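Local coordinates for protein 1-pyrroline-5-carboxylate dehydrogenase (Thermus thermophilus, PDB 1UZB) that oxidises the glutamate semialdehyde in equilibrium with 1-pyrroline-5-carboxylate to glutamate, probably with a nicotinamide cofactor, as in other members of the aldehyde dehydrogenase family, at residues Ile296-Glu299 / Thr300-Phe303; Ser451-Arg454 / Glu455-Glu458; Leu457-Ala460 / Arg461-His465. All blocks are in the same frame, centred on the assembly; numbering follows the deposited sequence.

Interaction 1: residues Ile296-Glu299 / Thr300-Phe303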
loop_
_atom_site.group_PDB
_atom_site.type_symbol
_atom_site.label_atom_id
_atom_site.label_comp_id
_atom_site.label_asym_id
_atom_site.label_seq_id
_atom_site.Cartn_x
_atom_site.Cartn_y
_atom_site.Cartn_z
ATOM N N ILE A 296 18.886 -30.343 -19.294
ATOM C CA ILE A 296 18.112 -31.494 -19.730
ATOM C C ILE A 296 17.376 -31.101 -20.998
ATOM O O ILE A 296 16.841 -29.999 -21.083
ATOM C CB ILE A 296 17.019 -31.878 -18.703
ATOM C CG1 ILE A 296 17.649 -32.365 -17.396
ATOM C CG2 ILE A 296 16.097 -32.946 -19.299
ATOM C CD1 ILE A 296 16.641 -32.564 -16.275
ATOM N N VAL A 297 17.355 -31.989 -21.983
ATOM C CA VAL A 297 16.607 -31.723 -23.204
ATOM C C VAL A 297 15.756 -32.955 -23.487
ATOM O O VAL A 297 16.274 -34.071 -23.499
ATOM C CB VAL A 297 17.512 -31.474 -24.430
ATOM C CG1 VAL A 297 16.647 -31.084 -25.627
ATOM C CG2 VAL A 297 18.519 -30.379 -24.135
ATOM N N ASP A 298 14.449 -32.772 -23.673
ATOM C CA ASP A 298 13.605 -33.918 -23.993
ATOM C C ASP A 298 13.191 -33.875 -25.461
ATOM O O ASP A 298 13.544 -32.944 -26.184
ATOM C CB ASP A 298 12.386 -34.042 -23.054
ATOM C CG ASP A 298 11.377 -32.920 -23.204
ATOM O OD1 ASP A 298 11.190 -32.404 -24.323
ATOM O OD2 ASP A 298 10.741 -32.581 -22.183
ATOM N N GLU A 299 12.451 -34.886 -25.905
ATOM C CA GLU A 299 12.058 -34.974 -27.308
ATOM C C GLU A 299 11.094 -33.920 -27.839
ATOM O O GLU A 299 10.908 -33.818 -29.050
ATOM C CB GLU A 299 11.492 -36.367 -27.609
ATOM C CG GLU A 299 10.192 -36.686 -26.887
ATOM C CD GLU A 299 9.674 -38.073 -27.212
ATOM O OE1 GLU A 299 10.408 -39.055 -26.968
ATOM O OE2 GLU A 299 8.536 -38.183 -27.711
ATOM N N THR A 300 10.495 -33.129 -26.955
ATOM C CA THR A 300 9.546 -32.102 -27.392
ATOM C C THR A 300 10.197 -30.739 -27.599
ATOM O O THR A 300 9.547 -29.799 -28.055
ATOM C CB THR A 300 8.419 -31.898 -26.363
ATOM O OG1 THR A 300 8.936 -31.200 -25.221
ATOM C CG2 THR A 300 7.848 -33.235 -25.926
ATOM N N ALA A 301 11.476 -30.630 -27.270
ATOM C CA ALA A 301 12.186 -29.363 -27.384
ATOM C C ALA A 301 12.504 -28.889 -28.792
ATOM O O ALA A 301 12.443 -29.647 -29.759
ATOM C CB ALA A 301 13.481 -29.442 -26.582
ATOM N N ASP A 302 12.824 -27.604 -28.890
ATOM C CA ASP A 302 13.255 -27.004 -30.145
ATOM C C ASP A 302 14.742 -27.368 -30.102
ATOM O O ASP A 302 15.527 -26.748 -29.381
ATOM C CB ASP A 302 13.055 -25.485 -30.103
ATOM C CG ASP A 302 13.613 -24.782 -31.325
ATOM O OD1 ASP A 302 13.142 -23.660 -31.619
ATOM O OD2 ASP A 302 14.524 -25.332 -31.984
ATOM N N PHE A 303 15.116 -28.402 -30.849
ATOM C CA PHE A 303 16.490 -28.897 -30.856
ATOM C C PHE A 303 17.546 -27.885 -31.279
ATOM O O PHE A 303 18.667 -27.912 -30.772
ATOM C CB PHE A 303 16.583 -30.145 -31.736
ATOM C CG PHE A 303 15.722 -31.294 -31.266
ATOM C CD1 PHE A 303 15.235 -32.225 -32.180
ATOM C CD2 PHE A 303 15.409 -31.458 -29.917
ATOM C CE1 PHE A 303 14.453 -33.298 -31.766
ATOM C CE2 PHE A 303 14.624 -32.535 -29.490
ATOM C CZ PHE A 303 14.146 -33.456 -30.417
HETATM O O HOH W 1 10.962 -31.816 -30.767
#
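Asp298 and Thr300 meet across a type I beta turn, Asp298 to Ala301, that leads the chain out of strand 293-297 toward helix 303-315. The turn is closed by Ala301 N bonding to Asp298 O at 3.3 Å, a nearly straight N-H...O that comes from above the carbonyl plane.

The side chain of Asp298 reinforces it. From CB, CG is set between the backbone N and the carbonyl carbon (chi1 67°), which brings OD1 within reach of Thr300. At the tip, OD1 accepts twice from that residue: from the backbone N at 2.8 Å on the anti side and from OG1 at 2.7 Å on the syn side, both tilted out of the carboxylate plane, N more than OG1. Two donors of one residue thus hold this oxygen and limit rotation of the group. OD2 turns elsewhere, to hydrogen bonds with Ser451 OG and His456 ND1, so both oxygens of the buried carboxylate are satisfied.

Apolar contact is made by Val297, whose CG1 rests on Ala301 CB at 3.7 Å, while strand 325-331 and helix 332-346 also pack against Val297. The ring of Phe303, at the start of helix 303-315, reaches back to the turn: Asp298 O lies in the ring plane at its edge, 3.5 Å from CE2, and Ala301 O sits over one face, displaced toward the rim. A single water clasps the backbone here, donating to Glu299 O at 2.6 Å and to Ala301 O at 2.8 Å.

Interaction 2: residues Ser451-Arg454 / Glu455-Glu458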
loop_
_atom_site.group_PDB
_atom_site.type_symbol
_atom_site.label_atom_id
_atom_site.label_comp_id
_atom_site.label_asym_id
_atom_site.label_seq_id
_atom_site.Cartn_x
_atom_site.Cartn_y
_atom_site.Cartn_z
ATOM N N SER A 451 12.327 -27.891 -23.274
ATOM C CA SER A 451 11.154 -28.725 -23.487
ATOM C C SER A 451 9.961 -27.837 -23.802
ATOM O O SER A 451 9.907 -26.686 -23.367
ATOM C CB SER A 451 10.842 -29.534 -22.223
ATOM O OG SER A 451 9.604 -30.223 -22.350
ATOM N N ARG A 452 9.011 -28.371 -24.562
ATOM C CA ARG A 452 7.799 -27.629 -24.889
ATOM C C ARG A 452 6.651 -28.145 -24.020
ATOM O O ARG A 452 5.586 -27.528 -23.953
ATOM C CB ARG A 452 7.421 -27.808 -26.360
ATOM C CG ARG A 452 8.271 -27.048 -27.368
ATOM C CD ARG A 452 7.593 -27.115 -28.737
ATOM N NE ARG A 452 8.294 -26.386 -29.793
ATOM C CZ ARG A 452 9.230 -26.908 -30.580
ATOM N NH1 ARG A 452 9.805 -26.158 -31.512
ATOM N NH2 ARG A 452 9.589 -28.178 -30.445
ATOM N N LYS A 453 6.866 -29.274 -23.352
ATOM C CA LYS A 453 5.823 -29.862 -22.519
ATOM C C LYS A 453 5.701 -29.140 -21.185
ATOM O O LYS A 453 6.612 -29.181 -20.360
ATOM C CB LYS A 453 6.106 -31.351 -22.301
ATOM C CG LYS A 453 4.976 -32.085 -21.602
ATOM C CD LYS A 453 5.191 -33.589 -21.630
ATOM C CE LYS A 453 4.099 -34.307 -20.858
ATOM N NZ LYS A 453 2.747 -33.941 -21.363
ATOM N N ARG A 454 4.564 -28.480 -20.979
ATOM C CA ARG A 454 4.317 -27.714 -19.763
ATOM C C ARG A 454 4.494 -28.538 -18.500
ATOM O O ARG A 454 5.077 -28.073 -17.518
ATOM C CB ARG A 454 2.898 -27.132 -19.769
ATOM C CG ARG A 454 2.530 -26.320 -21.000
ATOM C CD ARG A 454 3.576 -25.268 -21.344
ATOM N NE ARG A 454 3.867 -24.359 -20.239
ATOM C CZ ARG A 454 4.822 -23.434 -20.273
ATOM N NH1 ARG A 454 5.021 -22.651 -19.224
ATOM N NH2 ARG A 454 5.568 -23.286 -21.358
ATOM N N GLU A 455 3.979 -29.761 -18.519
ATOM C CA GLU A 455 4.066 -30.625 -17.353
ATOM C C GLU A 455 5.510 -30.925 -16.964
ATOM O O GLU A 455 5.825 -31.048 -15.784
ATOM C CB GLU A 455 3.289 -31.921 -17.601
ATOM C CG GLU A 455 1.773 -31.725 -17.723
ATOM C CD GLU A 455 1.310 -31.288 -19.109
ATOM O OE1 GLU A 455 2.152 -31.061 -20.007
ATOM O OE2 GLU A 455 0.079 -31.179 -19.302
ATOM N N HIS A 456 6.392 -31.040 -17.951
ATOM C CA HIS A 456 7.793 -31.306 -17.648
ATOM C C HIS A 456 8.455 -30.081 -17.033
ATOM O O HIS A 456 9.201 -30.195 -16.062
ATOM C CB HIS A 456 8.540 -31.739 -18.909
ATOM C CG HIS A 456 8.220 -33.134 -19.343
ATOM N ND1 HIS A 456 8.812 -33.729 -20.435
ATOM C CD2 HIS A 456 7.381 -34.057 -18.818
ATOM C CE1 HIS A 456 8.352 -34.961 -20.563
ATOM N NE2 HIS A 456 7.483 -35.185 -19.594
ATOM N N LEU A 457 8.170 -28.906 -17.593
ATOM C CA LEU A 457 8.743 -27.676 -17.070
ATOM C C LEU A 457 8.283 -27.426 -15.639
ATOM O O LEU A 457 9.099 -27.143 -14.765
ATOM C CB LEU A 457 8.360 -26.483 -17.953
ATOM C CG LEU A 457 8.873 -26.489 -19.399
ATOM C CD1 LEU A 457 8.446 -25.198 -20.079
ATOM C CD2 LEU A 457 10.397 -26.617 -19.429
ATOM N N GLU A 458 6.983 -27.546 -15.388
ATOM C CA GLU A 458 6.478 -27.297 -14.046
ATOM C C GLU A 458 6.958 -28.362 -13.062
ATOM O O GLU A 458 7.129 -28.090 -11.876
ATOM C CB GLU A 458 4.951 -27.186 -14.068
ATOM C CG GLU A 458 4.448 -26.047 -14.966
ATOM C CD GLU A 458 4.995 -24.675 -14.583
ATOM O OE1 GLU A 458 4.781 -23.713 -15.356
ATOM O OE2 GLU A 458 5.632 -24.548 -13.516
HETATM O O HOH W 2 2.945 -23.787 -17.501
HETATM O O HOH W 3 2.050 -29.433 -22.297
#
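Lys453 lays its aliphatic chain across the imidazole of His456, a CH-pi contact in which CD stands 3.5 Å from the ring centroid and almost on the ring normal. The lysine reaches there because CG is anti to the backbone N (chi1 -172°) and the chain stays extended as far as CE, bending only at its last torsion. Leu457 packs with both branches: CD2 approaches Ser451 CB, and CD1 covers one face of the Arg454 guanidinium, 3.7 Å from Arg454 NH2.

The hydrogen bonds mark the beginning of helix 454-463, which follows strand 446-450 in a beta-alpha-beta unit. Lys453 is the N-cap residue, and its O receives Leu457 N at 3.2 Å and, more weakly, His456 N. Two residues earlier, Ser451 OG accepts from Lys453 N at 3.1 Å, forming an ST turn. The bond of His456 ND1 to Asp298, with Lys453 over one face, limits rotation of the imidazole, which also stacks with Phe431.

Among the charges, Lys453 NZ forms a salt bridge with Glu455 OE1 at 3.2 Å; NZ approaches OE1 from above the carboxylate plane. Arg454 and Glu458 run side by side but leave NH1 and OE1 4.0 Å apart, too far for a salt bridge. Their stronger partners lie elsewhere: Arg454 NH2 pairs with Glu514 of a neighbouring subunit, and Glu458 with Arg461 and with Arg100 of another neighbouring subunit.

One bridging water accepts from Arg454 NH1 and donates to Glu458 OE1; another accepts from Arg454 N at 3.0 Å and donates to Glu455 OE1.

Interaction 3: residues Leu457-Ala460 / Arg461-His465; sequences LEWA and RREFH
Arg462 folds its guanidinium back along the helix, one face over Trp459 CA, which lies 3.7 Å from Arg462 NH2. One turn on from Trp459, Glu463 CG touches its CD1 at 3.9 Å, in the indole plane at its edge.

Glu458 and Arg461 lie side by side, pointing the same way. Arg461 NE donates to Glu458 OE2 at 2.9 Å, on the syn side but tilted from the carboxylate plane, in a bent bond that forms a salt bridge between planes 31° apart. Arg461 is extended to CD and then turns at chi3 (-59°), which presents NE to the carboxylate. A water links Glu458 OE1 to Arg461 NH2. Replacing Glu458 by alanine would probably leave Arg461 NE, and Arg100 of a neighbouring subunit, without a carboxylate partner.

The helix closes with Phe464 N bonded to Ala460 O at 2.9 Å, and Phe464 CB lies 4.1 Å from Ala460 CB. Helix 454-463 packs on its sheet: Ala460 and Phe464 on Val449 of strand 446-450, Leu457 and Ala460 on Phe471 of strand 468-471, while Trp459 and Phe464 meet helix 431-439.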
loop_
_atom_site.group_PDB
_atom_site.type_symbol
_atom_site.label_atom_id
_atom_site.label_comp_id
_atom_site.label_asym_id
_atom_site.label_seq_id
_atom_site.Cartn_x
_atom_site.Cartn_y
_atom_site.Cartn_z
ATOM N N LEU A 457 8.170 -28.906 -17.593
ATOM C CA LEU A 457 8.743 -27.676 -17.070
ATOM C C LEU A 457 8.283 -27.426 -15.639
ATOM O O LEU A 457 9.099 -27.143 -14.765
ATOM C CB LEU A 457 8.360 -26.483 -17.953
ATOM C CG LEU A 457 8.873 -26.489 -19.399
ATOM C CD1 LEU A 457 8.446 -25.198 -20.079
ATOM C CD2 LEU A 457 10.397 -26.617 -19.429
ATOM N N GLU A 458 6.983 -27.546 -15.388
ATOM C CA GLU A 458 6.478 -27.297 -14.046
ATOM C C GLU A 458 6.958 -28.362 -13.062
ATOM O O GLU A 458 7.129 -28.090 -11.876
ATOM C CB GLU A 458 4.951 -27.186 -14.068
ATOM C CG GLU A 458 4.448 -26.047 -14.966
ATOM C CD GLU A 458 4.995 -24.675 -14.583
ATOM O OE1 GLU A 458 4.781 -23.713 -15.356
ATOM O OE2 GLU A 458 5.632 -24.548 -13.516
ATOM N N TRP A 459 7.182 -29.572 -13.562
ATOM C CA TRP A 459 7.692 -30.664 -12.738
ATOM C C TRP A 459 9.112 -30.267 -12.302
ATOM O O TRP A 459 9.473 -30.371 -11.131
ATOM C CB TRP A 459 7.711 -31.944 -13.581
ATOM C CG TRP A 459 8.152 -33.197 -12.892
ATOM C CD1 TRP A 459 8.519 -33.343 -11.589
ATOM C CD2 TRP A 459 8.272 -34.491 -13.494
ATOM N NE1 TRP A 459 8.863 -34.653 -11.337
ATOM C CE2 TRP A 459 8.719 -35.378 -12.491
ATOM C CE3 TRP A 459 8.044 -34.988 -14.784
ATOM C CZ2 TRP A 459 8.944 -36.739 -12.737
ATOM C CZ3 TRP A 459 8.268 -36.341 -15.032
ATOM C CH2 TRP A 459 8.713 -37.199 -14.010
ATOM N N ALA A 460 9.909 -29.798 -13.254
ATOM C CA ALA A 460 11.272 -29.366 -12.964
ATOM C C ALA A 460 11.291 -28.167 -12.009
ATOM O O ALA A 460 12.183 -28.052 -11.173
ATOM C CB ALA A 460 11.982 -29.008 -14.255
ATOM N N ARG A 461 10.316 -27.271 -12.142
ATOM C CA ARG A 461 10.243 -26.103 -11.271
ATOM C C ARG A 461 10.152 -26.555 -9.819
ATOM O O ARG A 461 10.689 -25.908 -8.922
ATOM C CB ARG A 461 9.020 -25.249 -11.630
ATOM C CG ARG A 461 8.837 -23.996 -10.767
ATOM C CD ARG A 461 7.610 -23.200 -11.212
ATOM N NE ARG A 461 7.733 -22.798 -12.610
ATOM C CZ ARG A 461 8.287 -21.661 -13.020
ATOM N NH1 ARG A 461 8.758 -20.784 -12.140
ATOM N NH2 ARG A 461 8.414 -21.422 -14.317
ATOM N N ARG A 462 9.478 -27.681 -9.603
ATOM C CA ARG A 462 9.296 -28.216 -8.261
ATOM C C ARG A 462 10.357 -29.221 -7.815
ATOM O O ARG A 462 10.657 -29.306 -6.623
ATOM C CB ARG A 462 7.926 -28.897 -8.144
ATOM C CG ARG A 462 6.731 -28.045 -8.548
ATOM C CD ARG A 462 5.419 -28.731 -8.179
ATOM N NE ARG A 462 5.280 -30.052 -8.792
ATOM C CZ ARG A 462 4.987 -30.262 -10.072
ATOM N NH1 ARG A 462 4.795 -29.236 -10.890
ATOM N NH2 ARG A 462 4.885 -31.501 -10.535
ATOM N N GLU A 463 10.938 -29.959 -8.760
ATOM C CA GLU A 463 11.893 -31.008 -8.402
ATOM C C GLU A 463 13.339 -30.980 -8.898
ATOM O O GLU A 463 14.145 -31.787 -8.438
ATOM C CB GLU A 463 11.279 -32.366 -8.754
ATOM C CG GLU A 463 9.991 -32.675 -8.000
ATOM C CD GLU A 463 10.203 -32.785 -6.502
ATOM O OE1 GLU A 463 11.015 -33.635 -6.082
ATOM O OE2 GLU A 463 9.558 -32.025 -5.743
ATOM N N PHE A 464 13.678 -30.103 -9.839
ATOM C CA PHE A 464 15.064 -30.009 -10.317
ATOM C C PHE A 464 15.701 -29.143 -9.223
ATOM O O PHE A 464 15.553 -27.916 -9.224
ATOM C CB PHE A 464 15.095 -29.299 -11.673
ATOM C CG PHE A 464 16.403 -29.431 -12.420
ATOM C CD1 PHE A 464 17.622 -29.530 -11.747
ATOM C CD2 PHE A 464 16.415 -29.373 -13.814
ATOM C CE1 PHE A 464 18.830 -29.557 -12.458
ATOM C CE2 PHE A 464 17.617 -29.401 -14.526
ATOM C CZ PHE A 464 18.821 -29.491 -13.846
ATOM N N HIS A 465 16.408 -29.788 -8.297
ATOM C CA HIS A 465 16.967 -29.100 -7.135
ATOM C C HIS A 465 18.229 -28.266 -7.295
ATOM O O HIS A 465 19.317 -28.659 -6.870
ATOM C CB HIS A 465 17.159 -30.116 -5.996
ATOM C CG HIS A 465 17.207 -29.497 -4.631
ATOM N ND1 HIS A 465 16.166 -28.759 -4.111
ATOM C CD2 HIS A 465 18.169 -29.514 -3.676
ATOM C CE1 HIS A 465 16.483 -28.347 -2.897
ATOM N NE2 HIS A 465 17.693 -28.791 -2.608
HETATM O O HOH W 4 7.425 -23.023 -16.484
#

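In the fold
Along the chain the three contacts come in order, and all belong to the alpha/beta domain built on the seven-stranded sheet in which strand 293-297 adjoins strand 446-450. Interaction 1 forms the exit from strand 293-297; interactions 2 and 3, whose centres are 9 Å apart, cover the start and end of helix 454-463, sharing Leu457 and Glu458. The centres of interactions 1 and 2 are 10 Å apart, and the exits of these two adjacent parallel strands are joined through Asp298. Between interactions 1 and 3, about 15 Å apart at their centres, Ile296 packs on Phe464. Helix 454-463 meanwhile carries contacts with neighbouring subunits, linking the sheet to the assembly.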